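Local coordinates for outer membrane protein Omp121 (Bacteroides thetaiotaomicron, PDB 5FQ8) that probably imports nutrients across the bacterial outer membrane as a TonB-dependent receptor, a beta-barrel closed by an internal plug, at residues B[112-117]-B[124-129]; B[382-387]-B[404-409]; B[410-415]-B[449-454]; B[484-489]-B[516-521]. All coordinates share one frame; numbering follows the deposited sequence.

Interaction 1: B[112-117]-B[124-129]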
# COMPACT_ATOMS: atom_id res chain seq x y z
N SER B 112 -23.04 0.49 11.81
CA SER B 112 -22.22 -0.15 10.80
C SER B 112 -21.34 -1.20 11.43
O SER B 112 -20.89 -1.05 12.56
CB SER B 112 -21.37 0.89 10.08
OG SER B 112 -22.20 1.81 9.41
N THR B 113 -21.11 -2.28 10.71
CA THR B 113 -20.36 -3.40 11.24
C THR B 113 -19.02 -3.47 10.54
O THR B 113 -18.90 -3.18 9.36
CB THR B 113 -21.14 -4.70 11.07
OG1 THR B 113 -20.41 -5.80 11.63
CG2 THR B 113 -21.42 -4.97 9.62
N VAL B 114 -18.00 -3.84 11.30
CA VAL B 114 -16.64 -3.93 10.81
C VAL B 114 -16.20 -5.36 11.01
O VAL B 114 -15.86 -5.76 12.13
CB VAL B 114 -15.71 -2.94 11.52
CG1 VAL B 114 -14.28 -3.24 11.18
CG2 VAL B 114 -16.05 -1.53 11.12
N TYR B 115 -16.23 -6.15 9.94
CA TYR B 115 -15.79 -7.53 9.98
C TYR B 115 -15.15 -7.88 8.65
O TYR B 115 -15.34 -7.20 7.65
CB TYR B 115 -16.94 -8.49 10.29
CG TYR B 115 -17.94 -8.65 9.19
CD1 TYR B 115 -18.93 -7.71 8.98
CD2 TYR B 115 -17.91 -9.75 8.36
CE1 TYR B 115 -19.84 -7.85 7.98
CE2 TYR B 115 -18.81 -9.90 7.36
CZ TYR B 115 -19.78 -8.94 7.18
OH TYR B 115 -20.68 -9.07 6.17
N SER B 116 -14.38 -8.96 8.66
CA SER B 116 -13.58 -9.37 7.52
C SER B 116 -14.42 -9.77 6.31
O SER B 116 -15.47 -10.40 6.44
CB SER B 116 -12.70 -10.53 7.93
OG SER B 116 -12.06 -11.07 6.82
N THR B 117 -13.95 -9.39 5.13
CA THR B 117 -14.66 -9.68 3.89
C THR B 117 -14.26 -11.02 3.30
O THR B 117 -14.87 -11.46 2.32
CB THR B 117 -14.40 -8.56 2.88
OG1 THR B 117 -13.07 -8.68 2.35
CG2 THR B 117 -14.51 -7.23 3.55
N TYR B 124 -12.48 -12.24 11.11
CA TYR B 124 -12.38 -11.39 12.28
C TYR B 124 -13.62 -10.51 12.31
O TYR B 124 -14.29 -10.32 11.31
CB TYR B 124 -11.09 -10.58 12.27
CG TYR B 124 -10.91 -9.63 11.11
CD1 TYR B 124 -11.65 -8.46 11.02
CD2 TYR B 124 -9.96 -9.87 10.13
CE1 TYR B 124 -11.49 -7.59 9.99
CE2 TYR B 124 -9.78 -8.98 9.08
CZ TYR B 124 -10.55 -7.84 9.03
OH TYR B 124 -10.41 -6.94 8.01
N ASP B 125 -13.93 -9.99 13.49
CA ASP B 125 -15.11 -9.17 13.67
C ASP B 125 -14.80 -8.12 14.72
O ASP B 125 -14.32 -8.46 15.80
CB ASP B 125 -16.32 -10.01 14.08
CG ASP B 125 -17.62 -9.28 13.91
OD1 ASP B 125 -17.77 -8.19 14.50
OD2 ASP B 125 -18.48 -9.77 13.16
N PHE B 126 -15.04 -6.86 14.40
CA PHE B 126 -14.53 -5.77 15.22
C PHE B 126 -15.63 -4.94 15.87
O PHE B 126 -15.31 -3.99 16.59
CB PHE B 126 -13.62 -4.86 14.38
CG PHE B 126 -12.21 -5.36 14.25
CD1 PHE B 126 -11.61 -6.06 15.25
CD2 PHE B 126 -11.49 -5.11 13.09
CE1 PHE B 126 -10.30 -6.51 15.13
CE2 PHE B 126 -10.19 -5.55 12.95
CZ PHE B 126 -9.59 -6.25 13.98
N GLY B 127 -16.89 -5.24 15.63
CA GLY B 127 -17.97 -4.61 16.35
C GLY B 127 -18.99 -3.98 15.42
O GLY B 127 -18.76 -3.81 14.23
N ASN B 128 -20.14 -3.65 15.99
CA ASN B 128 -21.16 -2.92 15.26
C ASN B 128 -21.57 -1.67 16.02
O ASN B 128 -21.27 -1.49 17.20
CB ASN B 128 -22.39 -3.78 14.91
CG ASN B 128 -23.27 -4.10 16.08
OD1 ASN B 128 -22.95 -4.95 16.89
ND2 ASN B 128 -24.42 -3.44 16.15
N GLY B 129 -22.19 -0.76 15.29
CA GLY B 129 -22.29 0.61 15.74
C GLY B 129 -23.07 0.77 17.02
O GLY B 129 -22.85 1.73 17.78
O HOH W 1 -20.82 -8.58 11.90
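Val114 lies at the middle of this short antiparallel hairpin and is tied to two successive residues: Phe126 N donates to Val114 O at 2.7 Å, and Val114 N donates to Gly127 O at 3.0 Å. Towards the turn, Ser116 N donates to Tyr124 O at 3.0 Å. Gly127, with phi 126°, adopts a backbone shape in which a side chain would collide with the preceding carbonyl oxygen.

The clearest side-chain contact is CH-pi. Ser116 CB sits over the centre of one face of the Tyr124 ring, 3.4 Å from its centroid, because chi1 of Tyr124 (61°) sets CG between the backbone N and the carbonyl carbon and folds the ring back beside Ser116. Serine is slim enough to lie on that face while OG turns aside to bond with Ser122 O and Asp118 N. With an alanine at Tyr124, Ser116 would probably lose the surface it rests on, and Lys415 its phenolic partner.

Apolar packing is modest: Val114 CG1 meets Phe126 at CB and at the ring edge. Among the polar groups, Asp125 OD1 accepts from Gly127 N in an Asx turn, while a water joins OD2 to Thr113 OG1, which like Asp125 OD1 also bonds Ser83.

The hairpin belongs to the plug, and Phe126 stacks on Tyr379 of barrel strand 376-394, whose Asn377 touches both Tyr124 and Phe126.

Interaction 2: B[382-387]-B[404-409]. With C8E ((hydroxyethyloxy)tri(ethyloxy)octane), chain U.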
# COMPACT_ATOMS: atom_id res chain seq x y z
N GLU B 382 -12.40 5.89 16.61
CA GLU B 382 -12.82 7.07 17.34
C GLU B 382 -14.13 7.54 16.74
O GLU B 382 -14.28 7.53 15.53
CB GLU B 382 -11.77 8.16 17.28
CG GLU B 382 -10.86 8.21 18.49
CD GLU B 382 -9.63 9.06 18.29
OE1 GLU B 382 -8.80 8.74 17.41
OE2 GLU B 382 -9.50 10.06 19.02
N ARG B 383 -15.08 7.94 17.58
CA ARG B 383 -16.43 8.20 17.09
C ARG B 383 -17.09 9.30 17.89
O ARG B 383 -17.08 9.25 19.12
CB ARG B 383 -17.29 6.93 17.17
CG ARG B 383 -18.74 7.17 16.81
CD ARG B 383 -19.50 5.87 16.76
NE ARG B 383 -20.89 6.07 16.37
CZ ARG B 383 -21.79 5.11 16.42
NH1 ARG B 383 -21.44 3.92 16.84
NH2 ARG B 383 -23.04 5.35 16.07
N PHE B 384 -17.69 10.25 17.20
CA PHE B 384 -18.44 11.32 17.83
C PHE B 384 -19.85 11.36 17.25
O PHE B 384 -20.02 11.37 16.04
CB PHE B 384 -17.75 12.67 17.64
CG PHE B 384 -18.62 13.83 17.94
CD1 PHE B 384 -18.84 14.23 19.24
CD2 PHE B 384 -19.26 14.51 16.93
CE1 PHE B 384 -19.67 15.29 19.53
CE2 PHE B 384 -20.10 15.57 17.21
CZ PHE B 384 -20.31 15.96 18.51
N TYR B 385 -20.85 11.38 18.12
CA TYR B 385 -22.22 11.54 17.65
C TYR B 385 -22.98 12.41 18.63
O TYR B 385 -22.57 12.56 19.78
CB TYR B 385 -22.92 10.19 17.44
CG TYR B 385 -23.08 9.34 18.66
CD1 TYR B 385 -22.04 8.57 19.13
CD2 TYR B 385 -24.29 9.27 19.32
CE1 TYR B 385 -22.20 7.78 20.25
CE2 TYR B 385 -24.46 8.50 20.42
CZ TYR B 385 -23.41 7.74 20.89
OH TYR B 385 -23.58 6.95 22.00
N GLY B 386 -24.08 12.99 18.17
CA GLY B 386 -24.90 13.76 19.08
C GLY B 386 -26.12 14.34 18.40
O GLY B 386 -26.41 14.02 17.25
N LYS B 387 -26.83 15.20 19.12
CA LYS B 387 -27.99 15.85 18.55
C LYS B 387 -28.21 17.22 19.18
O LYS B 387 -27.67 17.52 20.24
CB LYS B 387 -29.24 14.99 18.71
CG LYS B 387 -29.88 15.09 20.06
CD LYS B 387 -31.38 15.08 19.92
CE LYS B 387 -32.06 15.49 21.21
NZ LYS B 387 -33.53 15.31 21.15
N MET B 404 -31.53 17.75 14.91
CA MET B 404 -30.44 17.52 13.97
C MET B 404 -29.46 16.56 14.60
O MET B 404 -29.06 16.74 15.75
CB MET B 404 -29.72 18.83 13.61
CG MET B 404 -28.37 18.64 12.92
SD MET B 404 -27.69 20.15 12.19
CE MET B 404 -26.13 19.55 11.62
N GLY B 405 -29.06 15.54 13.86
CA GLY B 405 -28.13 14.55 14.35
C GLY B 405 -26.89 14.51 13.50
O GLY B 405 -26.94 14.74 12.29
N LEU B 406 -25.76 14.22 14.13
CA LEU B 406 -24.49 14.02 13.46
C LEU B 406 -23.81 12.82 14.08
O LEU B 406 -23.76 12.70 15.30
CB LEU B 406 -23.59 15.24 13.58
CG LEU B 406 -22.22 15.13 12.93
CD1 LEU B 406 -22.32 15.67 11.56
CD2 LEU B 406 -21.18 15.88 13.69
N ASP B 407 -23.28 11.93 13.24
CA ASP B 407 -22.55 10.76 13.70
C ASP B 407 -21.39 10.54 12.74
O ASP B 407 -21.60 10.35 11.54
CB ASP B 407 -23.47 9.54 13.75
CG ASP B 407 -22.91 8.40 14.58
OD1 ASP B 407 -21.69 8.29 14.75
OD2 ASP B 407 -23.70 7.58 15.05
N THR B 408 -20.17 10.58 13.26
CA THR B 408 -18.96 10.48 12.46
C THR B 408 -17.97 9.57 13.17
O THR B 408 -17.89 9.55 14.40
CB THR B 408 -18.33 11.86 12.20
OG1 THR B 408 -16.95 11.73 11.86
CG2 THR B 408 -18.45 12.74 13.41
N THR B 409 -17.23 8.80 12.38
CA THR B 409 -16.35 7.77 12.91
C THR B 409 -15.11 7.67 12.05
O THR B 409 -15.21 7.68 10.82
CB THR B 409 -17.01 6.39 12.96
OG1 THR B 409 -18.33 6.49 13.47
CG2 THR B 409 -16.20 5.46 13.82
C8 C8E U . -21.97 19.90 7.77
O9 C8E U . -21.87 19.47 9.11
C10 C8E U . -22.68 20.27 9.93
C11 C8E U . -22.08 20.47 11.32
O12 C8E U . -23.16 20.61 12.21
C13 C8E U . -22.80 20.81 13.55
C14 C8E U . -24.04 20.60 14.41
O15 C8E U . -24.41 19.24 14.45
C16 C8E U . -25.31 18.96 15.49
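Arg383 grips Asp407 side-on, NE donating to OD1 at 2.9 Å and NH2 to OD2, each oxygen using its syn lone pair. The guanidinium and carboxylate planes are 20° apart, and the extended arginine, with CG anti to the backbone N (chi1 174°), carries its head across to the neighbouring strand. Its CG passes Thr409 OG1 at 3.4 Å, while Tyr385 CB lies against the carboxylate carbon of Asp407. This face is tightly packed. Arg383 NH1 reaches Gly129 O, and Asp407 OD2 also accepts from Asn110 N, both in the plug.

The face bearing Phe384, Leu406 and Thr408 is more apolar: the Phe384 ring presents its edge to Leu406 CD2 at 3.7 Å, near Phe384 and Tyr314 of the second subunit. Packing is looser towards Met404, where Gly386 and Gly405 add no side chains and backbone pairing carries the contact. Met404 CE touches the detergent's ether oxygens, and the residue also lines the pocket of the bound 3-decanoyloxypropyl decanoate.

The chemistry fits a barrel wall: a buried ion pair links it to the plug, while apolar groups and polar bonds such as Glu382 to Arg453 of the second subunit face the partner and lipid-like molecules.

Interaction 3: B[410-415]-B[449-454]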
# COMPACT_ATOMS: atom_id res chain seq x y z
N THR B 410 -13.97 7.52 12.70
CA THR B 410 -12.70 7.28 12.05
C THR B 410 -12.14 5.99 12.63
O THR B 410 -11.84 5.92 13.81
CB THR B 410 -11.76 8.47 12.27
OG1 THR B 410 -12.30 9.64 11.65
CG2 THR B 410 -10.39 8.19 11.69
N GLY B 411 -12.03 4.96 11.81
CA GLY B 411 -11.50 3.68 12.25
C GLY B 411 -10.26 3.35 11.44
O GLY B 411 -10.13 3.77 10.30
N GLN B 412 -9.36 2.60 12.05
CA GLN B 412 -8.05 2.34 11.46
C GLN B 412 -7.59 0.94 11.78
O GLN B 412 -7.26 0.64 12.92
CB GLN B 412 -7.03 3.35 11.95
CG GLN B 412 -5.63 3.06 11.48
CD GLN B 412 -4.64 4.03 12.04
OE1 GLN B 412 -4.91 5.21 12.15
NE2 GLN B 412 -3.49 3.53 12.42
N SER B 413 -7.51 0.09 10.76
CA SER B 413 -7.10 -1.30 10.90
C SER B 413 -5.60 -1.45 10.67
O SER B 413 -5.00 -0.70 9.92
CB SER B 413 -7.85 -2.17 9.90
OG SER B 413 -9.19 -1.75 9.77
N ASP B 414 -5.00 -2.43 11.33
CA ASP B 414 -3.58 -2.72 11.13
C ASP B 414 -3.37 -4.23 11.26
O ASP B 414 -3.39 -4.76 12.37
CB ASP B 414 -2.70 -1.96 12.12
CG ASP B 414 -2.63 -0.47 11.84
OD1 ASP B 414 -1.77 -0.04 11.06
OD2 ASP B 414 -3.45 0.26 12.43
N LYS B 415 -3.13 -4.92 10.15
CA LYS B 415 -2.91 -6.36 10.16
C LYS B 415 -1.53 -6.67 9.60
O LYS B 415 -1.08 -6.01 8.66
CB LYS B 415 -3.97 -7.11 9.35
CG LYS B 415 -5.26 -6.38 9.17
CD LYS B 415 -6.15 -7.10 8.22
CE LYS B 415 -7.28 -6.21 7.73
NZ LYS B 415 -8.19 -5.76 8.83
N GLU B 449 -2.84 -1.45 6.22
CA GLU B 449 -3.45 -0.47 7.09
C GLU B 449 -4.60 0.16 6.32
O GLU B 449 -4.48 0.38 5.12
CB GLU B 449 -2.45 0.60 7.53
CG GLU B 449 -3.08 1.76 8.25
CD GLU B 449 -2.08 2.79 8.68
OE1 GLU B 449 -1.11 2.42 9.34
OE2 GLU B 449 -2.26 3.97 8.34
N GLN B 450 -5.70 0.40 7.00
CA GLN B 450 -6.85 1.03 6.38
C GLN B 450 -7.43 2.04 7.35
O GLN B 450 -7.46 1.80 8.55
CB GLN B 450 -7.90 -0.01 5.99
CG GLN B 450 -9.07 0.57 5.27
CD GLN B 450 -10.19 -0.41 5.13
OE1 GLN B 450 -9.99 -1.62 5.22
NE2 GLN B 450 -11.40 0.09 4.92
N ILE B 451 -7.88 3.17 6.83
CA ILE B 451 -8.49 4.20 7.64
C ILE B 451 -9.86 4.45 7.05
O ILE B 451 -9.97 4.88 5.91
CB ILE B 451 -7.65 5.49 7.68
CG1 ILE B 451 -6.43 5.31 8.56
CG2 ILE B 451 -8.46 6.63 8.23
CD1 ILE B 451 -5.76 6.56 8.81
N THR B 452 -10.89 4.14 7.81
CA THR B 452 -12.25 4.36 7.34
C THR B 452 -12.78 5.64 7.94
O THR B 452 -12.40 6.01 9.05
CB THR B 452 -13.16 3.19 7.68
OG1 THR B 452 -12.45 1.96 7.59
CG2 THR B 452 -14.31 3.16 6.72
N ARG B 453 -13.62 6.33 7.20
CA ARG B 453 -14.26 7.54 7.67
C ARG B 453 -15.73 7.44 7.31
O ARG B 453 -16.07 7.37 6.13
CB ARG B 453 -13.64 8.79 7.04
CG ARG B 453 -12.27 9.14 7.53
CD ARG B 453 -11.82 10.44 6.90
NE ARG B 453 -12.69 11.57 7.20
CZ ARG B 453 -12.92 12.56 6.35
NH1 ARG B 453 -12.37 12.52 5.15
NH2 ARG B 453 -13.71 13.57 6.69
N ARG B 454 -16.58 7.40 8.33
CA ARG B 454 -18.02 7.32 8.18
C ARG B 454 -18.66 8.60 8.66
O ARG B 454 -18.18 9.23 9.60
CB ARG B 454 -18.59 6.17 8.98
CG ARG B 454 -18.61 4.88 8.26
CD ARG B 454 -19.10 3.77 9.13
NE ARG B 454 -18.66 2.50 8.57
CZ ARG B 454 -19.18 1.95 7.48
NH1 ARG B 454 -20.16 2.56 6.83
NH2 ARG B 454 -18.72 0.80 7.04
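Gln412 and Ile451 run side by side and point the same way, Gln412 CG lying 3.8 Å from Ile451 CG1. An extended chain, with CG anti to the backbone N (chi1 174°), keeps the glutamine beside the isoleucine along its length, with OE1 near Ile451 CD1. NE2 donates to Asp414 OD2 at 3.3 Å, an N-H...O angle of 163°, within its own amide plane and onto the carboxylate's syn lone pair. OE1 accepts from Arg453 of the second subunit, so a glutamine, with a donor and an acceptor at one tip, serves both partners.

Asp414 and Glu449 also lie alongside each other, their carboxylates turned 71° apart, with Asp414 OD1 3.1 Å from Glu449 OE1, a closeness that would probably be unfavourable if both were ionised. Asp414 OD1 also has a weak hydrogen bond with Tyr447 OH. A leucine in place of Gln412 would probably leave Asp414 without its amide donor and Arg453 of the second subunit without its amide oxygen.

Thr410 and Arg453 lie side by side, pointing the same way, Thr410 OG1 bonded to Thr410 of the second subunit and the arginine salt-bridged to Glu380 there. Between the strands, Gly411 and Thr452 form a hydrogen-bonded pair, Gly411 N donating to Thr452 O at 3.0 Å, and Ser413 N donates to Gln450 O at 2.8 Å.

In the barrel wall strand 398-417 is flanked on its far side by 376-394, through backbone bonds from Thr410 to Glu382 and Gln412 to Glu380, while strand 446-469 is bonded onward to 472-495, where Gln450 and Thr452 touch Tyr489.

Interaction 4: B[484-489]-B[516-521]. With KR0 (3-decanoyloxypropyl decanoate), chain K.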
# COMPACT_ATOMS: atom_id res chain seq x y z
N GLU B 484 -28.17 12.17 4.97
CA GLU B 484 -26.95 12.15 4.18
C GLU B 484 -25.99 11.18 4.84
O GLU B 484 -25.55 11.42 5.96
CB GLU B 484 -26.34 13.55 4.09
CG GLU B 484 -25.23 13.66 3.06
CD GLU B 484 -24.41 14.91 3.19
OE1 GLU B 484 -23.51 14.95 4.05
OE2 GLU B 484 -24.68 15.87 2.44
N ARG B 485 -25.64 10.11 4.15
CA ARG B 485 -24.75 9.10 4.70
C ARG B 485 -23.54 8.96 3.79
O ARG B 485 -23.68 8.89 2.57
CB ARG B 485 -25.48 7.76 4.87
CG ARG B 485 -26.56 7.79 5.93
CD ARG B 485 -27.20 6.44 6.16
NE ARG B 485 -28.33 6.23 5.27
CZ ARG B 485 -28.82 5.05 4.99
NH1 ARG B 485 -28.28 3.98 5.54
NH2 ARG B 485 -29.85 4.92 4.17
N LYS B 486 -22.35 8.94 4.38
CA LYS B 486 -21.12 8.93 3.62
C LYS B 486 -20.12 8.01 4.28
O LYS B 486 -19.97 8.01 5.50
CB LYS B 486 -20.53 10.34 3.49
CG LYS B 486 -19.23 10.45 2.72
CD LYS B 486 -18.71 11.88 2.74
CE LYS B 486 -17.47 12.04 1.90
NZ LYS B 486 -16.84 13.38 2.03
N VAL B 487 -19.45 7.20 3.48
CA VAL B 487 -18.36 6.38 3.98
C VAL B 487 -17.23 6.51 2.97
O VAL B 487 -17.48 6.65 1.77
CB VAL B 487 -18.79 4.92 4.20
CG1 VAL B 487 -19.48 4.40 2.99
CG2 VAL B 487 -17.63 4.05 4.53
N SER B 488 -16.00 6.52 3.46
CA SER B 488 -14.84 6.45 2.60
C SER B 488 -13.74 5.76 3.36
O SER B 488 -13.79 5.65 4.58
CB SER B 488 -14.41 7.84 2.11
OG SER B 488 -13.58 8.52 3.03
N TYR B 489 -12.76 5.24 2.65
CA TYR B 489 -11.59 4.69 3.32
C TYR B 489 -10.39 4.80 2.40
O TYR B 489 -10.51 5.18 1.24
CB TYR B 489 -11.80 3.23 3.76
CG TYR B 489 -11.94 2.21 2.65
CD1 TYR B 489 -10.84 1.76 1.96
CD2 TYR B 489 -13.17 1.69 2.33
CE1 TYR B 489 -10.96 0.84 0.97
CE2 TYR B 489 -13.30 0.77 1.33
CZ TYR B 489 -12.19 0.34 0.66
OH TYR B 489 -12.32 -0.58 -0.34
N GLN B 516 -8.64 2.90 -2.72
CA GLN B 516 -9.38 4.04 -2.20
C GLN B 516 -10.85 3.85 -2.53
O GLN B 516 -11.17 3.32 -3.60
CB GLN B 516 -8.83 5.33 -2.80
CG GLN B 516 -9.77 6.50 -2.87
CD GLN B 516 -9.30 7.55 -3.84
OE1 GLN B 516 -8.69 7.23 -4.86
NE2 GLN B 516 -9.58 8.80 -3.54
N HIS B 517 -11.74 4.26 -1.63
CA HIS B 517 -13.17 4.03 -1.84
C HIS B 517 -14.01 5.07 -1.12
O HIS B 517 -13.63 5.55 -0.06
CB HIS B 517 -13.57 2.63 -1.37
CG HIS B 517 -14.99 2.29 -1.64
ND1 HIS B 517 -15.42 1.81 -2.86
CD2 HIS B 517 -16.09 2.36 -0.86
CE1 HIS B 517 -16.72 1.60 -2.81
NE2 HIS B 517 -17.16 1.93 -1.61
N MET B 518 -15.17 5.40 -1.69
CA MET B 518 -16.08 6.37 -1.09
C MET B 518 -17.49 6.18 -1.64
O MET B 518 -17.66 6.04 -2.84
CB MET B 518 -15.64 7.80 -1.37
CG MET B 518 -16.73 8.79 -1.05
SD MET B 518 -16.85 10.13 -2.20
CE MET B 518 -18.54 10.63 -1.98
N GLU B 519 -18.49 6.23 -0.76
CA GLU B 519 -19.90 6.24 -1.17
C GLU B 519 -20.63 7.40 -0.53
O GLU B 519 -20.29 7.84 0.57
CB GLU B 519 -20.63 4.97 -0.77
CG GLU B 519 -19.92 3.69 -1.02
CD GLU B 519 -20.69 2.55 -0.47
OE1 GLU B 519 -21.54 2.81 0.39
OE2 GLU B 519 -20.46 1.40 -0.89
N LEU B 520 -21.67 7.88 -1.20
CA LEU B 520 -22.48 8.98 -0.70
C LEU B 520 -23.90 8.83 -1.19
O LEU B 520 -24.13 8.55 -2.36
CB LEU B 520 -21.91 10.31 -1.15
CG LEU B 520 -22.61 11.58 -0.70
CD1 LEU B 520 -22.42 11.73 0.77
CD2 LEU B 520 -22.02 12.77 -1.40
N ARG B 521 -24.86 9.01 -0.29
CA ARG B 521 -26.26 8.84 -0.63
C ARG B 521 -27.07 9.86 0.14
O ARG B 521 -26.75 10.19 1.28
CB ARG B 521 -26.76 7.45 -0.30
CG ARG B 521 -26.60 7.09 1.15
CD ARG B 521 -26.95 5.65 1.43
NE ARG B 521 -28.31 5.34 1.02
CZ ARG B 521 -28.75 4.10 0.85
NH1 ARG B 521 -27.93 3.09 1.07
NH2 ARG B 521 -29.99 3.89 0.47
C1 KR0 K . -29.97 17.32 3.27
O1 KR0 K . -30.96 18.11 3.92
C2 KR0 K . -29.40 16.39 4.32
C3 KR0 K . -27.99 16.80 4.69
C4 KR0 K . -26.16 22.32 6.65
O4 KR0 K . -27.95 17.98 5.48
C5 KR0 K . -26.65 18.60 5.67
C6 KR0 K . -27.21 22.30 7.77
C7 KR0 K . -30.74 19.52 4.18
C8 KR0 K . -26.91 23.26 8.92
O8 KR0 K . -25.70 18.10 5.12
C9 KR0 K . -27.92 23.11 10.07
O9 KR0 K . -30.28 20.23 3.30
C10 KR0 K . -26.44 19.83 6.52
C11 KR0 K . -26.30 21.12 5.71
C12 KR0 K . -31.07 20.14 5.51
C13 KR0 K . -31.79 21.46 5.28
C14 KR0 K . -27.90 24.30 11.04
C15 KR0 K . -28.61 24.00 12.36
C16 KR0 K . -28.38 25.07 13.40
C17 KR0 K . -32.59 21.89 6.50
C18 KR0 K . -31.88 22.92 7.37
C19 KR0 K . -32.69 23.16 8.64
C20 KR0 K . -32.25 24.40 9.42
C21 KR0 K . -33.07 24.54 10.71
C22 KR0 K . -33.00 25.95 11.29
C23 KR0 K . -33.54 26.06 12.70
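Two arginines stack flat but offset: the guanidinium of Arg485 lies over that of Arg521, their centres 4.2 Å apart and their planes at 23°. Arg485 NH2 sits over one face of the Arg521 group, towards its rim. Both chains bend at chi3, which brings their heads together, and each has a further partner: Arg521 is salt-bridged to Asp597, which probably eases the pairing of like charges, and Arg485 NE bonds Asn483.

On the same face, His517 CB rests over the Tyr489 ring, 3.6 Å from its centroid. The imidazole itself is slid off to one side, so the rings barely overlap, and its NE2 makes a weak bond to Glu519 OE2.

On the opposite face, Leu520 CD1 packs on Lys486 CB at 3.6 Å and Met518 CB on Ser488 CB at 3.7 Å. Leu520 and Met518 also meet apolar side chains of another protein's chain, as suits a protein-protein interface. Glu484, which lines the pocket of the bound 3-decanoyloxypropyl decanoate, is salt-bridged to Arg522.

Backbone bonds in pairs join Arg485 with Arg521, Val487 with Glu519 and Tyr489 with His517, the regular antiparallel pairing of neighbouring strands in a TonB-dependent receptor barrel.

Overall arrangement
Interactions 2 and 3 are successive strand pairings of the barrel wall, and interaction 4 follows after one more, 446-469 with 472-495, whereas interaction 1 is a plug hairpin nearer the centre of the chain. Strand 398-417 serves both interactions 2 and 3, which meet directly: Glu382 O lies 2.8 Å from Thr410 N. Interaction 4 continues from 3 through Ser488 O and Arg453 N. The plug touches the wall at Gly129 with Arg383 and at Tyr124 with Lys415. Interactions 2 and 3 are buried, both between plug and second subunit; 1 is partly buried and 4 lies at the surface. Their chemistry shifts accordingly, from ion pair and an amide beside two carboxylates to CH-pi packing and stacked arginines.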